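Local coordinates for protein lipopolysaccharide core heptose(I) kinase RfaP (Pseudomonas aeruginosa, PDB 6DFL) that phosphorylates the first heptose of the lipopolysaccharide inner core using ATP, and also acts as a protein tyrosine kinase, at residues L143-A148 with K224-R229; D206-Y211 with A248-K253. All blocks are in the same frame, centred on the assembly; numbering follows the deposited sequence.

How the interactions relate
From the N terminus, helix 137-156 comes first and supplies 143-148; helix 200-212, with 206-211, follows, then helix 221-232, with 224-229, and finally helix 244-257, with 248-253. Interaction 1 closes a loop of 75 intervening residues, which includes 206-211, and interaction 2 closes one of 36, which includes 224-229. The segments therefore alternate, and the two loops cross. Their centres lie about 14 Å apart, joined by Leu210 of helix 200-212, which packs on Val147 and Phe227 of interaction 1, and by a probable hydrogen bond between Lys224 NZ and Tyr211 OH. Together they tie four helices of the kinase fold around the palmitoyl chain of one bound group, G9S, which both contacts touch.

Interaction 1 (L143-A148 with K224-R229); sequences LVEAVA and KLRFLR. With G9S (S-[2-({N-[(2S)-2-hydroxy-3,3-dimethyl-4-(phosphonooxy)butanoyl]-beta-alanyl}amino)ethyl] hexadecanethioate), chain C.
Phe227 reaches Val144 and Ala148 with CB and one side of its ring, CD1, CE1 and CZ, while CG, CD2 and CE2 lie against the acyl chain of G9S. Its CB lies 3.9 Å from Val144 CG1; the short, branched side chain of valine gives an apolar surface beside this carbon. Because CG is anti to the backbone N (chi1 -178°), the ring swings across toward helix 137-156. At CG the neighbour is the ligand: Phe227 CG is 3.5 Å from G9S C21. Phe227 CD1 divides its contacts: Val144 O approaches it obliquely at 3.6 Å, and G9S C24 is equally near. Further out, Phe227 CE1 reaches Ala148 N at 3.4 Å, and CZ ends against Ala148 CA at 3.8 Å. The ring is thus sandwiched: Ala148 CB sits over one face in a CH-pi contact, 3.9 Å from the centroid, and G9S C21 lies over the opposite face. Alanine suits the place where the backbones are nearest, since its single methyl can lie over the ring; the helix axes are 8.5 Å apart and cross at -29°.

On the flank, the end of Glu145 passes beside the aliphatic part of Arg226. The guanidinium group, however, leads away to an acidic side chain on the chain of another protein, and it also pairs with Asp223. Lys224, Leu225 and Leu228 turn to the ligand instead, and helices 221-232 and 137-156 together form part of the wall of the acyl-chain pocket. Since the contact rests on hydrocarbon and ring faces, it is probably held mainly by dispersion and the exclusion of water, with the acyl chain in effect completing the apolar layer over the Phe227 ring.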
loop_
_atom_site.group_PDB
_atom_site.type_symbol
_atom_site.label_atom_id
_atom_site.label_comp_id
_atom_site.label_asym_id
_atom_site.label_seq_id
_atom_site.Cartn_x
_atom_site.Cartn_y
_atom_site.Cartn_z
ATOM N N LEU A 143 5.741 -2.954 6.682
ATOM C CA LEU A 143 5.020 -1.909 5.956
ATOM C C LEU A 143 4.706 -2.341 4.527
ATOM O O LEU A 143 3.571 -2.200 4.065
ATOM C CB LEU A 143 5.830 -0.616 5.965
ATOM C CG LEU A 143 5.817 0.079 7.317
ATOM C CD1 LEU A 143 6.917 1.107 7.405
ATOM C CD2 LEU A 143 4.478 0.733 7.539
ATOM N N VAL A 144 5.702 -2.878 3.814
ATOM C CA VAL A 144 5.446 -3.450 2.496
ATOM C C VAL A 144 4.248 -4.393 2.554
ATOM O O VAL A 144 3.346 -4.332 1.710
ATOM C CB VAL A 144 6.696 -4.182 1.972
ATOM C CG1 VAL A 144 6.329 -5.007 0.758
ATOM C CG2 VAL A 144 7.808 -3.192 1.639
ATOM N N GLU A 145 4.217 -5.276 3.559
ATOM C CA GLU A 145 3.150 -6.270 3.602
ATOM C C GLU A 145 1.835 -5.636 4.004
ATOM O O GLU A 145 0.780 -6.007 3.477
ATOM C CB GLU A 145 3.507 -7.411 4.555
ATOM C CG GLU A 145 4.741 -8.157 4.118
ATOM C CD GLU A 145 4.987 -9.397 4.960
ATOM O OE1 GLU A 145 4.050 -9.795 5.689
ATOM O OE2 GLU A 145 6.108 -9.960 4.891
ATOM N N ALA A 146 1.871 -4.687 4.939
ATOM C CA ALA A 146 0.636 -4.035 5.345
ATOM C C ALA A 146 -0.030 -3.318 4.171
ATOM O O ALA A 146 -1.260 -3.191 4.136
ATOM C CB ALA A 146 0.911 -3.057 6.484
ATOM N N VAL A 147 0.746 -2.877 3.180
ATOM C CA VAL A 147 0.104 -2.217 2.049
ATOM C C VAL A 147 -0.421 -3.258 1.084
ATOM O O VAL A 147 -1.525 -3.124 0.540
ATOM C CB VAL A 147 1.067 -1.233 1.358
ATOM C CG1 VAL A 147 0.398 -0.590 0.164
ATOM C CG2 VAL A 147 1.541 -0.189 2.356
ATOM N N ALA A 148 0.376 -4.298 0.847
ATOM C CA ALA A 148 -0.103 -5.454 0.097
ATOM C C ALA A 148 -1.456 -5.932 0.617
ATOM O O ALA A 148 -2.374 -6.170 -0.167
ATOM C CB ALA A 148 0.937 -6.556 0.145
ATOM N N LYS A 224 9.784 -6.893 -3.271
ATOM C CA LYS A 224 8.700 -6.826 -4.244
ATOM C C LYS A 224 7.958 -8.158 -4.353
ATOM O O LYS A 224 6.725 -8.171 -4.474
ATOM C CB LYS A 224 9.242 -6.378 -5.611
ATOM C CG LYS A 224 9.883 -4.978 -5.625
ATOM C CD LYS A 224 10.608 -4.718 -6.938
ATOM C CE LYS A 224 11.638 -3.615 -6.785
ATOM N NZ LYS A 224 12.251 -3.265 -8.100
ATOM N N LEU A 225 8.685 -9.286 -4.319
ATOM C CA LEU A 225 8.026 -10.598 -4.266
ATOM C C LEU A 225 7.206 -10.746 -2.991
ATOM O O LEU A 225 6.067 -11.221 -3.034
ATOM C CB LEU A 225 9.054 -11.727 -4.375
ATOM C CG LEU A 225 9.950 -11.733 -5.614
ATOM C CD1 LEU A 225 11.089 -12.720 -5.465
ATOM C CD2 LEU A 225 9.123 -12.031 -6.835
ATOM N N ARG A 226 7.770 -10.360 -1.842
ATOM C CA ARG A 226 6.967 -10.290 -0.628
ATOM C C ARG A 226 5.677 -9.527 -0.883
ATOM O O ARG A 226 4.595 -9.979 -0.504
ATOM C CB ARG A 226 7.756 -9.613 0.495
ATOM C CG ARG A 226 8.521 -10.540 1.401
ATOM C CD ARG A 226 9.555 -9.842 2.260
ATOM N NE ARG A 226 10.688 -10.720 2.554
ATOM C CZ ARG A 226 11.920 -10.574 2.061
ATOM N NH1 ARG A 226 12.218 -9.554 1.257
ATOM N NH2 ARG A 226 12.873 -11.447 2.382
ATOM N N PHE A 227 5.768 -8.368 -1.546
ATOM C CA PHE A 227 4.555 -7.615 -1.826
ATOM C C PHE A 227 3.580 -8.440 -2.650
ATOM O O PHE A 227 2.386 -8.476 -2.347
ATOM C CB PHE A 227 4.857 -6.300 -2.560
ATOM C CG PHE A 227 3.628 -5.497 -2.808
ATOM C CD1 PHE A 227 3.222 -4.545 -1.891
ATOM C CD2 PHE A 227 2.815 -5.761 -3.885
ATOM C CE1 PHE A 227 2.051 -3.841 -2.074
ATOM C CE2 PHE A 227 1.644 -5.046 -4.071
ATOM C CZ PHE A 227 1.266 -4.090 -3.163
ATOM N N LEU A 228 4.056 -9.033 -3.748
ATOM C CA LEU A 228 3.159 -9.722 -4.675
ATOM C C LEU A 228 2.454 -10.899 -4.003
ATOM O O LEU A 228 1.241 -11.092 -4.184
ATOM C CB LEU A 228 3.947 -10.201 -5.888
ATOM C CG LEU A 228 4.484 -9.094 -6.811
ATOM C CD1 LEU A 228 5.572 -9.647 -7.734
ATOM C CD2 LEU A 228 3.343 -8.504 -7.616
ATOM N N ARG A 229 3.205 -11.686 -3.226
ATOM C CA ARG A 229 2.624 -12.819 -2.510
ATOM C C ARG A 229 1.513 -12.354 -1.582
ATOM O O ARG A 229 0.389 -12.870 -1.633
ATOM C CB ARG A 229 3.716 -13.559 -1.724
ATOM C CG ARG A 229 3.181 -14.678 -0.843
ATOM C CD ARG A 229 4.288 -15.693 -0.481
ATOM N NE ARG A 229 5.253 -15.190 0.500
ATOM C CZ ARG A 229 6.546 -15.514 0.506
ATOM N NH1 ARG A 229 7.040 -16.325 -0.424
ATOM N NH2 ARG A 229 7.356 -15.024 1.432
HETATM C C1 G9S C . 10.641 -10.198 -9.548
HETATM C C2 G9S C . 13.118 -10.607 -9.775
HETATM C C3 G9S C . 14.357 -10.664 -10.653
HETATM C C4 G9S C . 14.313 -11.664 -11.794
HETATM C C5 G9S C . 12.482 -13.416 -12.498
HETATM C C6 G9S C . 13.278 -15.432 -10.958
HETATM C C7 G9S C . 14.161 -16.649 -11.093
HETATM C C8 G9S C . 13.768 -14.592 -9.808
HETATM C C10 G9S C . 8.396 -7.634 -10.348
HETATM C C11 G9S C . 7.790 -6.533 -11.171
HETATM C C12 G9S C . 7.094 -5.452 -10.376
HETATM C C13 G9S C . 7.220 -5.564 -8.867
HETATM C C14 G9S C . 5.916 -5.793 -8.092
HETATM C C15 G9S C . 5.288 -4.582 -7.421
HETATM C C16 G9S C . 5.907 -4.088 -6.134
HETATM N N2 G9S C . 11.831 -10.258 -10.358
HETATM C C19 G9S C . 10.396 -8.903 -8.814
HETATM C C20 G9S C . 11.882 -15.909 -10.692
HETATM C C21 G9S C . 5.015 -3.347 -5.143
HETATM C C22 G9S C . 5.767 -2.416 -4.198
HETATM C C23 G9S C . 4.999 -1.351 -3.471
HETATM C C24 G9S C . 5.047 -1.417 -1.959
HETATM C C25 G9S C . 4.503 -0.258 -1.133
HETATM C C26 G9S C . 5.014 -0.105 0.303
HETATM C C27 G9S C . 6.250 0.751 0.512
HETATM C C28 G9S C . 6.577 1.096 1.934
HETATM C C29 G9S C . 6.566 2.541 2.320
HETATM C C30 G9S C . 13.359 -14.663 -12.316
HETATM N N3 G9S C . 12.955 -12.044 -12.259
HETATM O O2 G9S C . 13.202 -10.869 -8.580
HETATM O O3 G9S C . 7.818 -8.700 -10.168
HETATM O O4 G9S C . 11.325 -13.565 -12.877
HETATM O O5 G9S C . 14.658 -14.377 -12.690
HETATM O O6 G9S C . 14.255 -17.199 -12.370
HETATM O O8 G9S C . 14.975 -19.042 -13.940
HETATM O O9 G9S C . 13.079 -19.456 -12.348
HETATM P P1 G9S C . 14.401 -18.751 -12.569
HETATM S S1 G9S C . 10.095 -7.485 -9.859
#

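Interaction 2 (D206-Y211 with A248-K253); sequences DLAALY and AWMERK. With G9S (S-[2-({N-[(2S)-2-hydroxy-3,3-dimethyl-4-(phosphonooxy)butanoyl]-beta-alanyl}amino)ethyl] hexadecanethioate), chain C.
The hydroxyl of Tyr211 has two polar partners: it donates a hydrogen bond to Glu251, with OH to OE2 at 2.7 Å, and Lys224 NZ probably bonds to the same oxygen. Glu251 accepts the bond with the syn lone pair of OE2, at the edge of the phenol ring and near its plane, with ring and carboxylate planes 52° apart. The carboxylate arrives there because its chain bends at CB-CG (chi2 42°), although its CB points away from helix 200-212. The lysine and the glutamate hold the hydroxyl oxygen in place, while packing of the acyl chain and Met250 on the ring limits its turn. Tyr211 is one of the tyrosines that autophosphorylation modifies, though it is unmodified here.

Over one face of the ring runs the acyl chain of G9S, C13 lying above the ring centre and C12 3.5 Å from Tyr211 CE2. On the same side of the ring plane, but obliquely and nearer CB, the selenomethionine Met250 brings its flexible tip, bent at its last torsion: Met250 CE is 3.5 Å from Tyr211 CB and as near to Leu207 O, and it also meets G9S C15 at 3.6 Å.

Helix 200-212 probably corresponds to the central helix of the C-terminal lobe in eukaryotic kinases, since Asp206 accepts bonds from the backbone N of His161 and Arg162, next to Asp163, the active site by similarity. Helix 244-257 packs against it with axes 10.5 Å apart and crossing at -34°, a spacing that leaves room for the long side chains. Where the backbones come nearer, Ala208 offers a bare methyl: its CB meets the edge of the Trp249 indole in its plane, 3.6 Å from CZ3, as the broad ring reaches across from helix 244-257.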
loop_
_atom_site.group_PDB
_atom_site.type_symbol
_atom_site.label_atom_id
_atom_site.label_comp_id
_atom_site.label_asym_id
_atom_site.label_seq_id
_atom_site.Cartn_x
_atom_site.Cartn_y
_atom_site.Cartn_z
ATOM N N ASP A 206 -3.830 0.270 -10.539
ATOM C CA ASP A 206 -3.460 0.580 -9.156
ATOM C C ASP A 206 -2.103 -0.014 -8.804
ATOM O O ASP A 206 -1.265 0.651 -8.177
ATOM C CB ASP A 206 -4.491 0.023 -8.181
ATOM C CG ASP A 206 -5.717 0.890 -8.019
ATOM O OD1 ASP A 206 -5.918 1.888 -8.757
ATOM O OD2 ASP A 206 -6.514 0.528 -7.120
ATOM N N LEU A 207 -1.907 -1.303 -9.125
ATOM C CA LEU A 207 -0.653 -1.976 -8.816
ATOM C C LEU A 207 0.512 -1.327 -9.536
ATOM O O LEU A 207 1.600 -1.192 -8.974
ATOM C CB LEU A 207 -0.718 -3.451 -9.211
ATOM C CG LEU A 207 -1.597 -4.447 -8.458
ATOM C CD1 LEU A 207 -1.476 -5.788 -9.153
ATOM C CD2 LEU A 207 -1.181 -4.517 -7.007
ATOM N N ALA A 208 0.318 -0.974 -10.801
ATOM C CA ALA A 208 1.330 -0.222 -11.529
ATOM C C ALA A 208 1.660 1.074 -10.807
ATOM O O ALA A 208 2.822 1.360 -10.501
ATOM C CB ALA A 208 0.838 0.055 -12.948
ATOM N N ALA A 209 0.637 1.867 -10.501
ATOM C CA ALA A 209 0.880 3.165 -9.882
ATOM C C ALA A 209 1.534 2.999 -8.515
ATOM O O ALA A 209 2.484 3.719 -8.183
ATOM C CB ALA A 209 -0.428 3.942 -9.779
ATOM N N LEU A 210 1.071 2.031 -7.713
ATOM C CA LEU A 210 1.701 1.851 -6.412
ATOM C C LEU A 210 3.182 1.557 -6.571
ATOM O O LEU A 210 4.019 2.141 -5.871
ATOM C CB LEU A 210 1.004 0.753 -5.635
ATOM C CG LEU A 210 1.593 0.665 -4.241
ATOM C CD1 LEU A 210 1.394 1.950 -3.488
ATOM C CD2 LEU A 210 0.971 -0.506 -3.487
ATOM N N TYR A 211 3.529 0.716 -7.543
ATOM C CA TYR A 211 4.928 0.390 -7.784
ATOM C C TYR A 211 5.723 1.625 -8.222
ATOM O O TYR A 211 6.804 1.894 -7.695
ATOM C CB TYR A 211 5.024 -0.713 -8.834
ATOM C CG TYR A 211 6.425 -1.213 -9.088
ATOM C CD1 TYR A 211 7.370 -1.242 -8.074
ATOM C CD2 TYR A 211 6.805 -1.640 -10.352
ATOM C CE1 TYR A 211 8.659 -1.697 -8.309
ATOM C CE2 TYR A 211 8.084 -2.101 -10.594
ATOM C CZ TYR A 211 9.008 -2.113 -9.573
ATOM O OH TYR A 211 10.286 -2.569 -9.813
ATOM N N ALA A 248 6.365 -7.988 -16.274
ATOM C CA ALA A 248 7.451 -7.605 -17.163
ATOM C C ALA A 248 7.233 -6.191 -17.682
ATOM O O ALA A 248 8.187 -5.417 -17.829
ATOM C CB ALA A 248 7.544 -8.586 -18.325
ATOM N N TRP A 249 5.976 -5.844 -17.947
ATOM C CA TRP A 249 5.644 -4.486 -18.341
ATOM C C TRP A 249 5.979 -3.508 -17.230
ATOM O O TRP A 249 6.701 -2.533 -17.458
ATOM C CB TRP A 249 4.170 -4.390 -18.711
ATOM C CG TRP A 249 3.746 -2.985 -18.950
ATOM C CD1 TRP A 249 3.873 -2.277 -20.113
ATOM C CD2 TRP A 249 3.128 -2.105 -18.010
ATOM N NE1 TRP A 249 3.368 -1.016 -19.955
ATOM C CE2 TRP A 249 2.908 -0.877 -18.672
ATOM C CE3 TRP A 249 2.742 -2.229 -16.675
ATOM C CZ2 TRP A 249 2.313 0.217 -18.042
ATOM C CZ3 TRP A 249 2.160 -1.139 -16.049
ATOM C CH2 TRP A 249 1.954 0.071 -16.732
HETATM N N MSE A 250 5.501 -3.774 -16.012
HETATM C CA MSE A 250 5.794 -2.891 -14.892
HETATM C C MSE A 250 7.278 -2.732 -14.717
HETATM O O MSE A 250 7.755 -1.644 -14.467
HETATM C CB MSE A 250 5.197 -3.393 -13.594
HETATM C CG MSE A 250 3.695 -3.336 -13.534
HETATM SE SE MSE A 250 2.955 -4.349 -12.040
HETATM C CE MSE A 250 3.791 -3.479 -10.541
ATOM N N GLU A 251 8.031 -3.815 -14.865
ATOM C CA GLU A 251 9.470 -3.674 -14.696
ATOM C C GLU A 251 10.070 -2.814 -15.804
ATOM O O GLU A 251 11.068 -2.127 -15.578
ATOM C CB GLU A 251 10.133 -5.049 -14.641
ATOM C CG GLU A 251 11.494 -5.054 -13.943
ATOM C CD GLU A 251 11.533 -4.200 -12.681
ATOM O OE1 GLU A 251 12.480 -3.386 -12.531
ATOM O OE2 GLU A 251 10.618 -4.334 -11.842
ATOM N N ARG A 252 9.463 -2.828 -16.992
ATOM C CA ARG A 252 10.004 -2.082 -18.118
ATOM C C ARG A 252 9.709 -0.596 -17.972
ATOM O O ARG A 252 10.595 0.244 -18.154
ATOM C CB ARG A 252 9.423 -2.622 -19.418
ATOM C CG ARG A 252 10.180 -3.778 -19.992
ATOM C CD ARG A 252 9.822 -3.945 -21.458
ATOM N NE ARG A 252 8.380 -3.829 -21.668
ATOM C CZ ARG A 252 7.516 -4.813 -21.429
ATOM N NH1 ARG A 252 7.949 -5.985 -20.975
ATOM N NH2 ARG A 252 6.221 -4.629 -21.646
ATOM N N LYS A 253 8.459 -0.262 -17.646
ATOM C CA LYS A 253 8.107 1.105 -17.289
ATOM C C LYS A 253 8.960 1.619 -16.131
ATOM O O LYS A 253 9.498 2.731 -16.191
ATOM C CB LYS A 253 6.626 1.179 -16.940
ATOM C CG LYS A 253 6.060 2.581 -16.973
ATOM C CD LYS A 253 4.747 2.577 -17.711
ATOM C CE LYS A 253 4.200 3.985 -17.890
ATOM N NZ LYS A 253 2.928 3.956 -18.677
HETATM C C1 G9S C . 10.641 -10.198 -9.548
HETATM C C2 G9S C . 13.118 -10.607 -9.775
HETATM C C3 G9S C . 14.357 -10.664 -10.653
HETATM C C4 G9S C . 14.313 -11.664 -11.794
HETATM C C5 G9S C . 12.482 -13.416 -12.498
HETATM C C6 G9S C . 13.278 -15.432 -10.958
HETATM C C7 G9S C . 14.161 -16.649 -11.093
HETATM C C8 G9S C . 13.768 -14.592 -9.808
HETATM C C10 G9S C . 8.396 -7.634 -10.348
HETATM C C11 G9S C . 7.790 -6.533 -11.171
HETATM C C12 G9S C . 7.094 -5.452 -10.376
HETATM C C13 G9S C . 7.220 -5.564 -8.867
HETATM C C14 G9S C . 5.916 -5.793 -8.092
HETATM C C15 G9S C . 5.288 -4.582 -7.421
HETATM C C16 G9S C . 5.907 -4.088 -6.134
HETATM N N2 G9S C . 11.831 -10.258 -10.358
HETATM C C19 G9S C . 10.396 -8.903 -8.814
HETATM C C20 G9S C . 11.882 -15.909 -10.692
HETATM C C21 G9S C . 5.015 -3.347 -5.143
HETATM C C22 G9S C . 5.767 -2.416 -4.198
HETATM C C23 G9S C . 4.999 -1.351 -3.471
HETATM C C24 G9S C . 5.047 -1.417 -1.959
HETATM C C25 G9S C . 4.503 -0.258 -1.133
HETATM C C26 G9S C . 5.014 -0.105 0.303
HETATM C C27 G9S C . 6.250 0.751 0.512
HETATM C C28 G9S C . 6.577 1.096 1.934
HETATM C C29 G9S C . 6.566 2.541 2.320
HETATM C C30 G9S C . 13.359 -14.663 -12.316
HETATM N N3 G9S C . 12.955 -12.044 -12.259
HETATM O O2 G9S C . 13.202 -10.869 -8.580
HETATM O O3 G9S C . 7.818 -8.700 -10.168
HETATM O O4 G9S C . 11.325 -13.565 -12.877
HETATM O O5 G9S C . 14.658 -14.377 -12.690
HETATM O O6 G9S C . 14.255 -17.199 -12.370
HETATM O O8 G9S C . 14.975 -19.042 -13.940
HETATM O O9 G9S C . 13.079 -19.456 -12.348
HETATM P P1 G9S C . 14.401 -18.751 -12.569
HETATM S S1 G9S C . 10.095 -7.485 -9.859
#